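Local coordinates for protein BauA (Acinetobacter baumannii, PDB 6HCP) that probably takes up iron across the outer membrane as a TonB-dependent receptor for the ferric siderophore preacinetobactin, at residues Thr37-Ser47 with Thr64-Asp74; Phe173-Ser182 with Thr697-Phe706. One frame throughout, in Å; residues are numbered along the deposited sequence.

Interaction 1: residues Thr37-Ser47 with Thr64-Asp74; sequences TYAGGQVATSS and TISYTDKYIED. With EDO (1,2-ethanediol), chain U; EDO (1,2-ethanediol), chain H; EDO (1,2-ethanediol), chain K; EDO (1,2-ethanediol), chain I.
Gln42, Val43 and Ala44 run beside the end of strand 64-68, and the backbones meet in a single bridge between Val43 and Tyr67. Two backbone bonds hold it: Thr68 N gives to Gln42 O (2.9 Å) and Ala44 N gives to Ser66 O (2.9 Å). A type II turn from Tyr38 to Gly41 leads the chain into this bridge. Thr68 sits at the N-cap of helix 69-75. Its OG1 lies between its own backbone N and carbonyl carbon (chi1 67°). From there Thr68 OG1 donates to Gly41 O at 2.7 Å, on a lone pair in the carbonyl plane, and accepts a weak capping bond from Tyr71 N. One hydroxyl thus ties the turn to the helix start. Gln42 extends across Tyr71 at about a right angle, with its CD at the edge of the ring. Gln42 NE2 then reaches Asp74 OD2 at 3.0 Å, on the anti side of the carboxylate. Asp74 OD2 takes Lys70 NZ at 2.8 Å on its syn lone pair, so two donors fix this oxygen. Farther back, a water joins Ser46 O to Ser66 OG. Asp74 OD1 also pairs with Arg670 of the barrel. Met578 of barrel strand 575-590 touches Gln42, Tyr67 and Tyr71. Strand 64-68 is an edge of the five-stranded plug sheet, with strand 135-142 as its neighbour.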
loop_
_atom_site.group_PDB
_atom_site.type_symbol
_atom_site.label_atom_id
_atom_site.label_comp_id
_atom_site.label_asym_id
_atom_site.label_seq_id
_atom_site.Cartn_x
_atom_site.Cartn_y
_atom_site.Cartn_z
ATOM N N THR A 37 -30.654 -5.827 -21.536
ATOM C CA THR A 37 -29.684 -5.717 -20.436
ATOM C C THR A 37 -30.412 -5.930 -19.106
ATOM O O THR A 37 -31.505 -5.433 -18.900
ATOM C CB THR A 37 -28.958 -4.369 -20.516
ATOM O OG1 THR A 37 -27.983 -4.404 -21.558
ATOM C CG2 THR A 37 -28.258 -3.994 -19.234
ATOM N N TYR A 38 -29.806 -6.689 -18.192
ATOM C CA TYR A 38 -30.394 -6.948 -16.896
ATOM C C TYR A 38 -30.143 -5.746 -15.971
ATOM O O TYR A 38 -29.298 -4.905 -16.251
ATOM C CB TYR A 38 -29.816 -8.240 -16.321
ATOM C CG TYR A 38 -30.622 -8.881 -15.227
ATOM C CD1 TYR A 38 -31.847 -9.461 -15.483
ATOM C CD2 TYR A 38 -30.122 -8.964 -13.942
ATOM C CE1 TYR A 38 -32.585 -10.053 -14.477
ATOM C CE2 TYR A 38 -30.839 -9.564 -12.925
ATOM C CZ TYR A 38 -32.091 -10.089 -13.188
ATOM O OH TYR A 38 -32.776 -10.723 -12.210
ATOM N N ALA A 39 -30.907 -5.682 -14.885
ATOM C CA ALA A 39 -30.698 -4.682 -13.840
ATOM C C ALA A 39 -29.212 -4.645 -13.466
ATOM O O ALA A 39 -28.594 -5.688 -13.281
ATOM C CB ALA A 39 -31.552 -5.042 -12.651
ATOM N N GLY A 40 -28.642 -3.440 -13.406
ATOM C CA GLY A 40 -27.224 -3.248 -13.159
ATOM C C GLY A 40 -26.449 -2.875 -14.410
ATOM O O GLY A 40 -25.373 -2.298 -14.315
ATOM N N GLY A 41 -26.903 -3.347 -15.575
ATOM C CA GLY A 41 -26.295 -2.998 -16.844
ATOM C C GLY A 41 -25.036 -3.810 -17.177
ATOM O O GLY A 41 -24.422 -3.569 -18.215
ATOM N N GLN A 42 -24.695 -4.809 -16.354
ATOM C CA GLN A 42 -23.397 -5.492 -16.532
ATOM C C GLN A 42 -23.554 -6.896 -17.142
ATOM O O GLN A 42 -22.582 -7.436 -17.680
ATOM C CB GLN A 42 -22.647 -5.474 -15.205
ATOM C CG GLN A 42 -22.154 -4.058 -14.898
ATOM C CD GLN A 42 -21.602 -3.930 -13.506
ATOM O OE1 GLN A 42 -21.947 -4.736 -12.643
ATOM N NE2 GLN A 42 -20.644 -3.011 -13.343
ATOM N N VAL A 43 -24.770 -7.426 -17.116
ATOM C CA VAL A 43 -25.093 -8.738 -17.638
ATOM C C VAL A 43 -26.316 -8.606 -18.549
ATOM O O VAL A 43 -27.214 -7.785 -18.289
ATOM C CB VAL A 43 -25.350 -9.683 -16.458
ATOM C CG1 VAL A 43 -26.104 -10.939 -16.859
ATOM C CG2 VAL A 43 -24.041 -10.021 -15.758
ATOM N N ALA A 44 -26.353 -9.407 -19.609
ATOM C CA ALA A 44 -27.482 -9.421 -20.559
ATOM C C ALA A 44 -28.442 -10.563 -20.218
ATOM O O ALA A 44 -28.108 -11.486 -19.485
ATOM C CB ALA A 44 -26.953 -9.526 -21.964
ATOM N N THR A 45 -29.659 -10.496 -20.771
ATOM C CA THR A 45 -30.720 -11.405 -20.370
ATOM C C THR A 45 -30.790 -12.620 -21.300
ATOM O O THR A 45 -31.587 -13.516 -21.068
ATOM C CB THR A 45 -32.076 -10.688 -20.354
ATOM O OG1 THR A 45 -32.215 -10.065 -21.631
ATOM C CG2 THR A 45 -32.169 -9.643 -19.264
ATOM N N SER A 46 -30.042 -12.581 -22.401
ATOM C CA SER A 46 -30.020 -13.695 -23.345
ATOM C C SER A 46 -28.581 -13.955 -23.792
ATOM O O SER A 46 -27.709 -13.080 -23.679
ATOM C CB SER A 46 -30.918 -13.417 -24.526
ATOM O OG SER A 46 -30.403 -12.345 -25.289
ATOM N N SER A 47 -28.374 -15.127 -24.400
ATOM C CA SER A 47 -27.107 -15.455 -25.008
ATOM C C SER A 47 -27.332 -16.437 -26.160
ATOM O O SER A 47 -28.420 -17.022 -26.315
ATOM C CB SER A 47 -26.132 -16.008 -23.987
ATOM O OG SER A 47 -26.556 -17.293 -23.531
ATOM N N THR A 64 -25.387 -20.421 -18.316
ATOM C CA THR A 64 -24.941 -19.406 -19.249
ATOM C C THR A 64 -24.856 -18.047 -18.542
ATOM O O THR A 64 -25.594 -17.777 -17.593
ATOM C CB THR A 64 -25.892 -19.252 -20.434
ATOM O OG1 THR A 64 -27.207 -18.990 -19.919
ATOM C CG2 THR A 64 -25.877 -20.477 -21.324
ATOM N N ILE A 65 -23.929 -17.214 -19.014
ATOM C CA ILE A 65 -23.864 -15.823 -18.565
ATOM C C ILE A 65 -23.329 -14.981 -19.710
ATOM O O ILE A 65 -22.522 -15.455 -20.521
ATOM C CB ILE A 65 -23.007 -15.681 -17.288
ATOM C CG1 ILE A 65 -23.056 -14.236 -16.776
ATOM C CG2 ILE A 65 -21.579 -16.130 -17.538
ATOM C CD1 ILE A 65 -23.189 -14.105 -15.301
ATOM N N SER A 66 -23.862 -13.763 -19.842
ATOM C CA SER A 66 -23.379 -12.830 -20.842
ATOM C C SER A 66 -23.036 -11.491 -20.188
ATOM O O SER A 66 -23.899 -10.871 -19.580
ATOM C CB SER A 66 -24.405 -12.645 -21.919
ATOM O OG SER A 66 -24.012 -11.633 -22.826
ATOM N N TYR A 67 -21.785 -11.071 -20.349
ATOM C CA TYR A 67 -21.292 -9.798 -19.812
ATOM C C TYR A 67 -21.403 -8.726 -20.893
ATOM O O TYR A 67 -21.056 -8.959 -22.050
ATOM C CB TYR A 67 -19.840 -9.933 -19.365
ATOM C CG TYR A 67 -19.616 -11.009 -18.339
ATOM C CD1 TYR A 67 -19.946 -10.803 -17.011
ATOM C CD2 TYR A 67 -19.102 -12.253 -18.699
ATOM C CE1 TYR A 67 -19.826 -11.820 -16.074
ATOM C CE2 TYR A 67 -18.977 -13.276 -17.769
ATOM C CZ TYR A 67 -19.234 -13.019 -16.431
ATOM O OH TYR A 67 -19.191 -14.038 -15.513
ATOM N N THR A 68 -21.763 -7.509 -20.472
ATOM C CA THR A 68 -21.881 -6.370 -21.406
ATOM C C THR A 68 -20.543 -5.643 -21.535
ATOM O O THR A 68 -19.666 -5.717 -20.665
ATOM C CB THR A 68 -22.988 -5.400 -20.970
ATOM O OG1 THR A 68 -22.567 -4.782 -19.751
ATOM C CG2 THR A 68 -24.321 -6.086 -20.758
ATOM N N ASP A 69 -20.457 -4.827 -22.584
ATOM C CA ASP A 69 -19.339 -3.956 -22.802
ATOM C C ASP A 69 -19.210 -2.944 -21.647
ATOM O O ASP A 69 -18.111 -2.508 -21.372
ATOM C CB ASP A 69 -19.391 -3.277 -24.175
ATOM C CG ASP A 69 -20.667 -2.510 -24.512
ATOM O OD1 ASP A 69 -21.716 -2.745 -23.888
ATOM O OD2 ASP A 69 -20.582 -1.667 -25.392
ATOM N N LYS A 70 -20.314 -2.592 -20.987
ATOM C CA LYS A 70 -20.247 -1.695 -19.822
ATOM C C LYS A 70 -19.441 -2.377 -18.699
ATOM O O LYS A 70 -18.560 -1.768 -18.087
ATOM C CB LYS A 70 -21.653 -1.294 -19.359
ATOM C CG LYS A 70 -21.707 -0.424 -18.091
ATOM C CD LYS A 70 -20.789 0.787 -18.146
ATOM C CE LYS A 70 -21.150 1.903 -17.179
ATOM N NZ LYS A 70 -21.179 1.436 -15.770
ATOM N N TYR A 71 -19.698 -3.672 -18.465
ATOM C CA TYR A 71 -18.918 -4.446 -17.468
ATOM C C TYR A 71 -17.438 -4.494 -17.848
ATOM O O TYR A 71 -16.561 -4.238 -17.029
ATOM C CB TYR A 71 -19.475 -5.858 -17.299
ATOM C CG TYR A 71 -18.787 -6.664 -16.227
ATOM C CD1 TYR A 71 -18.869 -6.296 -14.895
ATOM C CD2 TYR A 71 -18.004 -7.759 -16.551
ATOM C CE1 TYR A 71 -18.278 -7.056 -13.899
ATOM C CE2 TYR A 71 -17.411 -8.533 -15.571
ATOM C CZ TYR A 71 -17.546 -8.181 -14.238
ATOM O OH TYR A 71 -16.943 -8.932 -13.263
ATOM N N ILE A 72 -17.160 -4.715 -19.134
ATOM C CA ILE A 72 -15.817 -4.791 -19.609
ATOM C C ILE A 72 -15.076 -3.481 -19.288
ATOM O O ILE A 72 -13.907 -3.502 -18.861
ATOM C CB ILE A 72 -15.794 -5.139 -21.106
ATOM C CG1 ILE A 72 -16.402 -6.525 -21.367
ATOM C CG2 ILE A 72 -14.396 -5.028 -21.661
ATOM C CD1 ILE A 72 -16.631 -6.799 -22.830
ATOM N N GLU A 73 -15.701 -2.337 -19.594
ATOM C CA GLU A 73 -15.033 -1.056 -19.350
ATOM C C GLU A 73 -14.939 -0.817 -17.832
ATOM O O GLU A 73 -13.960 -0.244 -17.360
ATOM C CB GLU A 73 -15.746 0.100 -20.059
ATOM C CG GLU A 73 -15.568 0.112 -21.576
ATOM C CD GLU A 73 -14.206 0.471 -22.155
ATOM O OE1 GLU A 73 -13.964 0.056 -23.326
ATOM O OE2 GLU A 73 -13.397 1.192 -21.477
ATOM N N ASP A 74 -15.945 -1.261 -17.075
ATOM C CA ASP A 74 -15.940 -1.066 -15.618
ATOM C C ASP A 74 -14.775 -1.819 -14.952
ATOM O O ASP A 74 -14.205 -1.338 -13.968
ATOM C CB ASP A 74 -17.273 -1.456 -14.998
ATOM C CG ASP A 74 -18.376 -0.428 -15.237
ATOM O OD1 ASP A 74 -18.045 0.712 -15.636
ATOM O OD2 ASP A 74 -19.547 -0.784 -15.047
HETATM C C1 EDO U . -25.092 -6.571 -12.294
HETATM O O1 EDO U . -24.485 -7.688 -11.607
HETATM C C2 EDO U . -25.746 -7.121 -13.558
HETATM O O2 EDO U . -25.991 -6.093 -14.484
HETATM C C1 EDO H . -27.736 -14.992 -20.114
HETATM O O1 EDO H . -28.814 -15.945 -20.142
HETATM C C2 EDO H . -27.472 -14.522 -18.683
HETATM O O2 EDO H . -26.347 -13.608 -18.668
HETATM C C1 EDO K . -14.070 1.240 -11.981
HETATM O O1 EDO K . -15.176 0.910 -12.898
HETATM C C2 EDO K . -14.489 0.794 -10.566
HETATM O O2 EDO K . -14.617 -0.643 -10.504
HETATM C C1 EDO I . -21.314 -6.146 -9.676
HETATM O O1 EDO I . -22.021 -6.439 -10.935
HETATM C C2 EDO I . -19.894 -6.709 -9.627
HETATM O O2 EDO I . -18.970 -6.003 -10.443
HETATM O O HOH W 1 -25.684 -11.769 -24.822
HETATM O O HOH W 2 -28.800 -17.887 -22.130
#

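Interaction 2: residues Phe173-Ser182 with Thr697-Phe706; sequences FARLTTTYMS and TYMLSVSYDF. With C8E ((hydroxyethyloxy)tri(ethyloxy)octane), chain B; EDO (1,2-ethanediol), chain R.
The barrel closes here: strand 173-181, the first of the barrel, pairs with strand 697-705, the last. Their directions are 167° apart, so the pairing is antiparallel. Hydrogen-bonded pairs Leu176-Tyr704, Thr178-Val702 and Tyr180-Leu700 alternate with non-hydrogen-bonded ones. At one end Phe706 N gives to Ala174 O (2.9 Å). At the other, Ser182 closes the ladder twice: its N gives to Tyr698 O, and its OG accepts from Tyr698 N at 3.0 Å. That OG also lies at the edge of the Tyr698 ring.

Arg175 and Asp705 lie side by side and form a side-on, two-nitrogen salt bridge. Arg175 NE meets Asp705 OD1 at 2.7 Å in an almost straight bond (179°), and Arg175 NH2 meets Asp705 OD2 at 3.0 Å on its syn lone pair. The guanidinium and carboxylate planes are 23° apart. Phe173 CZ sits over the centre of one guanidinium face, which probably also limits how the group can turn. The Met181 chain is extended as far as SD, and Met181 SD lies 3.8 Å from Met699 CE. Tyr180 and Leu700 run alongside each other, and Tyr180 CD2 lies 3.8 Å from Leu700 CD1. Leu176 CB meets the edge of the Phe706 ring at CE1.

Met181 and Met699 both touch Lys78 of the plug. On the other face, Leu700 and Tyr698 contact a detergent molecule, and Tyr180 packs on Leu652 of a second subunit. Pairing of first and last strands, ending in a C-terminal phenylalanine, is typical of outer-membrane beta-barrels.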
loop_
_atom_site.group_PDB
_atom_site.type_symbol
_atom_site.label_atom_id
_atom_site.label_comp_id
_atom_site.label_asym_id
_atom_site.label_seq_id
_atom_site.Cartn_x
_atom_site.Cartn_y
_atom_site.Cartn_z
ATOM N N PHE A 173 -22.286 8.197 -32.453
ATOM C CA PHE A 173 -21.560 7.894 -31.236
ATOM C C PHE A 173 -20.071 8.076 -31.479
ATOM O O PHE A 173 -19.554 7.653 -32.513
ATOM C CB PHE A 173 -21.833 6.452 -30.805
ATOM C CG PHE A 173 -21.057 6.021 -29.589
ATOM C CD1 PHE A 173 -21.447 6.435 -28.327
ATOM C CD2 PHE A 173 -20.014 5.116 -29.700
ATOM C CE1 PHE A 173 -20.802 5.964 -27.196
ATOM C CE2 PHE A 173 -19.359 4.655 -28.568
ATOM C CZ PHE A 173 -19.742 5.093 -27.321
ATOM N N ALA A 174 -19.389 8.733 -30.538
ATOM C CA ALA A 174 -17.952 8.826 -30.590
ATOM C C ALA A 174 -17.392 8.985 -29.173
ATOM O O ALA A 174 -17.801 9.876 -28.427
ATOM C CB ALA A 174 -17.525 9.959 -31.489
ATOM N N ARG A 175 -16.548 8.033 -28.768
ATOM C CA ARG A 175 -16.032 8.002 -27.411
ATOM C C ARG A 175 -14.521 7.795 -27.475
ATOM O O ARG A 175 -14.041 6.973 -28.241
ATOM C CB ARG A 175 -16.743 6.937 -26.570
ATOM C CG ARG A 175 -16.105 6.708 -25.204
ATOM C CD ARG A 175 -16.817 5.618 -24.437
ATOM N NE ARG A 175 -18.129 6.077 -24.053
ATOM C CZ ARG A 175 -19.131 5.303 -23.686
ATOM N NH1 ARG A 175 -18.962 3.992 -23.590
ATOM N NH2 ARG A 175 -20.310 5.852 -23.453
ATOM N N LEU A 176 -13.786 8.656 -26.763
ATOM C CA LEU A 176 -12.380 8.475 -26.554
ATOM C C LEU A 176 -12.135 8.108 -25.084
ATOM O O LEU A 176 -12.641 8.770 -24.182
ATOM C CB LEU A 176 -11.634 9.757 -26.930
ATOM C CG LEU A 176 -10.158 9.771 -26.554
ATOM C CD1 LEU A 176 -9.375 8.787 -27.407
ATOM C CD2 LEU A 176 -9.578 11.171 -26.684
ATOM N N THR A 177 -11.278 7.104 -24.877
ATOM C CA THR A 177 -10.853 6.663 -23.550
ATOM C C THR A 177 -9.320 6.636 -23.511
ATOM O O THR A 177 -8.673 6.124 -24.414
ATOM C CB THR A 177 -11.430 5.280 -23.208
ATOM O OG1 THR A 177 -12.843 5.281 -23.385
ATOM C CG2 THR A 177 -11.126 4.855 -21.787
ATOM N N THR A 178 -8.730 7.245 -22.476
ATOM C CA THR A 178 -7.303 7.102 -22.245
ATOM C C THR A 178 -7.101 6.170 -21.045
ATOM O O THR A 178 -7.944 6.107 -20.154
ATOM C CB THR A 178 -6.587 8.442 -22.020
ATOM O OG1 THR A 178 -7.218 9.067 -20.906
ATOM C CG2 THR A 178 -6.602 9.321 -23.254
ATOM N N THR A 179 -5.999 5.419 -21.083
ATOM C CA THR A 179 -5.736 4.382 -20.095
ATOM C C THR A 179 -4.309 4.524 -19.566
ATOM O O THR A 179 -3.353 4.796 -20.303
ATOM C CB THR A 179 -6.009 2.960 -20.634
ATOM O OG1 THR A 179 -5.101 2.593 -21.671
ATOM C CG2 THR A 179 -7.410 2.801 -21.169
ATOM N N TYR A 180 -4.181 4.111 -18.304
ATOM C CA TYR A 180 -2.930 3.864 -17.639
ATOM C C TYR A 180 -3.031 2.514 -16.905
ATOM O O TYR A 180 -4.061 2.182 -16.316
ATOM C CB TYR A 180 -2.627 5.005 -16.655
ATOM C CG TYR A 180 -1.634 4.675 -15.580
ATOM C CD1 TYR A 180 -0.275 4.838 -15.764
ATOM C CD2 TYR A 180 -2.061 4.164 -14.370
ATOM C CE1 TYR A 180 0.631 4.513 -14.766
ATOM C CE2 TYR A 180 -1.172 3.838 -13.365
ATOM C CZ TYR A 180 0.179 4.037 -13.553
ATOM O OH TYR A 180 1.018 3.670 -12.533
ATOM N N MET A 181 -1.916 1.789 -16.915
ATOM C CA MET A 181 -1.730 0.660 -16.046
ATOM C C MET A 181 -0.305 0.721 -15.505
ATOM O O MET A 181 0.630 1.041 -16.221
ATOM C CB MET A 181 -1.964 -0.671 -16.782
ATOM C CG MET A 181 -1.697 -1.886 -15.912
ATOM S SD MET A 181 -2.282 -3.454 -16.673
ATOM C CE MET A 181 -1.376 -3.510 -18.212
ATOM N N SER A 182 -0.152 0.462 -14.207
ATOM C CA SER A 182 1.170 0.504 -13.586
ATOM C C SER A 182 2.074 -0.551 -14.223
ATOM O O SER A 182 1.578 -1.580 -14.714
ATOM C CB SER A 182 1.056 0.332 -12.090
ATOM O OG SER A 182 0.494 -0.922 -11.737
ATOM N N THR A 697 -1.709 -4.316 -9.065
ATOM C CA THR A 697 -1.714 -3.662 -10.353
ATOM C C THR A 697 -2.713 -2.498 -10.270
ATOM O O THR A 697 -3.862 -2.686 -9.862
ATOM C CB THR A 697 -2.078 -4.641 -11.491
ATOM O OG1 THR A 697 -1.110 -5.689 -11.580
ATOM C CG2 THR A 697 -2.168 -3.961 -12.832
ATOM N N TYR A 698 -2.246 -1.298 -10.653
ATOM C CA TYR A 698 -3.084 -0.077 -10.654
ATOM C C TYR A 698 -3.556 0.202 -12.085
ATOM O O TYR A 698 -2.769 0.097 -13.020
ATOM C CB TYR A 698 -2.296 1.127 -10.116
ATOM C CG TYR A 698 -1.678 0.987 -8.737
ATOM C CD1 TYR A 698 -0.481 0.312 -8.545
ATOM C CD2 TYR A 698 -2.242 1.595 -7.631
ATOM C CE1 TYR A 698 0.100 0.192 -7.289
ATOM C CE2 TYR A 698 -1.706 1.439 -6.360
ATOM C CZ TYR A 698 -0.502 0.783 -6.198
ATOM O OH TYR A 698 0.110 0.708 -4.973
ATOM N N MET A 699 -4.834 0.548 -12.249
ATOM C CA MET A 699 -5.389 0.909 -13.561
ATOM C C MET A 699 -6.226 2.186 -13.441
ATOM O O MET A 699 -7.070 2.301 -12.543
ATOM C CB MET A 699 -6.272 -0.209 -14.122
ATOM C CG MET A 699 -5.518 -1.531 -14.365
ATOM S SD MET A 699 -6.586 -2.707 -15.219
ATOM C CE MET A 699 -5.653 -4.237 -15.071
ATOM N N LEU A 700 -5.977 3.134 -14.355
ATOM C CA LEU A 700 -6.794 4.351 -14.468
ATOM C C LEU A 700 -7.334 4.480 -15.890
ATOM O O LEU A 700 -6.611 4.215 -16.836
ATOM C CB LEU A 700 -5.936 5.571 -14.135
ATOM C CG LEU A 700 -5.294 5.572 -12.744
ATOM C CD1 LEU A 700 -4.259 6.686 -12.628
ATOM C CD2 LEU A 700 -6.345 5.691 -11.656
ATOM N N SER A 701 -8.566 4.983 -16.013
ATOM C CA SER A 701 -9.059 5.372 -17.307
ATOM C C SER A 701 -9.978 6.587 -17.187
ATOM O O SER A 701 -10.659 6.772 -16.181
ATOM C CB SER A 701 -9.737 4.230 -18.040
ATOM O OG SER A 701 -10.962 3.862 -17.448
ATOM N N VAL A 702 -10.053 7.333 -18.296
ATOM C CA VAL A 702 -10.953 8.464 -18.453
ATOM C C VAL A 702 -11.590 8.377 -19.840
ATOM O O VAL A 702 -10.873 8.239 -20.823
ATOM C CB VAL A 702 -10.197 9.795 -18.290
ATOM C CG1 VAL A 702 -11.110 10.988 -18.527
ATOM C CG2 VAL A 702 -9.525 9.888 -16.930
ATOM N N SER A 703 -12.925 8.447 -19.899
ATOM C CA SER A 703 -13.630 8.453 -21.156
ATOM C C SER A 703 -14.413 9.766 -21.320
ATOM O O SER A 703 -14.939 10.321 -20.360
ATOM C CB SER A 703 -14.539 7.266 -21.270
ATOM O OG SER A 703 -15.698 7.449 -20.477
ATOM N N TYR A 704 -14.494 10.209 -22.579
ATOM C CA TYR A 704 -15.236 11.392 -22.987
ATOM C C TYR A 704 -16.051 11.057 -24.242
ATOM O O TYR A 704 -15.493 10.551 -25.228
ATOM C CB TYR A 704 -14.260 12.533 -23.278
ATOM C CG TYR A 704 -14.906 13.790 -23.812
ATOM C CD1 TYR A 704 -15.368 14.772 -22.951
ATOM C CD2 TYR A 704 -14.931 14.059 -25.171
ATOM C CE1 TYR A 704 -15.870 15.974 -23.422
ATOM C CE2 TYR A 704 -15.455 15.245 -25.661
ATOM C CZ TYR A 704 -15.945 16.197 -24.785
ATOM O OH TYR A 704 -16.510 17.343 -25.262
ATOM N N ASP A 705 -17.354 11.376 -24.198
ATOM C CA ASP A 705 -18.259 11.195 -25.339
ATOM C C ASP A 705 -18.431 12.528 -26.091
ATOM O O ASP A 705 -18.865 13.528 -25.509
ATOM C CB ASP A 705 -19.626 10.705 -24.868
ATOM C CG ASP A 705 -19.633 9.256 -24.392
ATOM O OD1 ASP A 705 -18.551 8.732 -24.082
ATOM O OD2 ASP A 705 -20.719 8.708 -24.246
ATOM N N PHE A 706 -18.096 12.523 -27.380
ATOM C CA PHE A 706 -18.198 13.708 -28.236
ATOM C C PHE A 706 -19.660 13.934 -28.645
ATOM O O PHE A 706 -20.000 15.024 -29.119
ATOM C CB PHE A 706 -17.290 13.580 -29.458
ATOM C CG PHE A 706 -15.813 13.605 -29.160
ATOM C CD1 PHE A 706 -15.139 12.442 -28.822
ATOM C CD2 PHE A 706 -15.087 14.780 -29.254
ATOM C CE1 PHE A 706 -13.778 12.461 -28.570
ATOM C CE2 PHE A 706 -13.725 14.797 -28.997
ATOM C CZ PHE A 706 -13.072 13.637 -28.657
ATOM O OXT PHE A 706 -20.556 13.123 -28.379
HETATM C C2 C8E B . -4.975 0.625 0.073
HETATM C C3 C8E B . -3.655 0.722 0.840
HETATM C C4 C8E B . -2.946 -0.635 0.938
HETATM C C5 C8E B . -1.565 -0.542 1.605
HETATM C C6 C8E B . -0.477 0.139 0.770
HETATM C C7 C8E B . -0.373 -0.470 -0.622
HETATM C C8 C8E B . -1.191 0.330 -1.637
HETATM O O9 C8E B . -1.051 1.719 -1.333
HETATM C C10 C8E B . -1.688 2.560 -2.288
HETATM C C11 C8E B . -2.371 3.700 -1.549
HETATM O O12 C8E B . -3.723 3.816 -2.001
HETATM C C13 C8E B . -4.488 4.751 -1.231
HETATM C C14 C8E B . -5.368 5.624 -2.126
HETATM O O15 C8E B . -5.689 4.938 -3.343
HETATM C C16 C8E B . -4.969 5.391 -4.496
HETATM C C17 C8E B . -5.782 5.149 -5.770
HETATM O O18 C8E B . -4.921 5.214 -6.912
HETATM C C19 C8E B . -5.592 4.869 -8.120
HETATM C C20 C8E B . -4.810 3.802 -8.885
HETATM C C1 EDO R . -5.929 8.091 -17.845
HETATM O O1 EDO R . -4.812 8.169 -18.746
HETATM C C2 EDO R . -5.516 8.465 -16.428
HETATM O O2 EDO R . -4.532 9.493 -16.457
HETATM O O HOH W 3 -21.220 10.210 -28.371
#

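How the interactions relate
Interaction 1 comes first along the chain and belongs to the plug. Interaction 2 belongs to the barrel wall and joins strands more than 500 residues apart in sequence. Their centres are 20 Å apart. Their nearest atoms are about 4 Å apart, without touching. The two share no strand. Strand 665-674 links them: it pairs with 697-705, and its Arg670 both touches Ser701 and forms a salt bridge with Asp74. Gln76 and Lys78, just after 64-74, also reach the 173-182 and 697-706 seam. Helix 69-75 of the plug therefore lies close to the inside of the closing seam, the plug-in-barrel arrangement of TonB-dependent receptors.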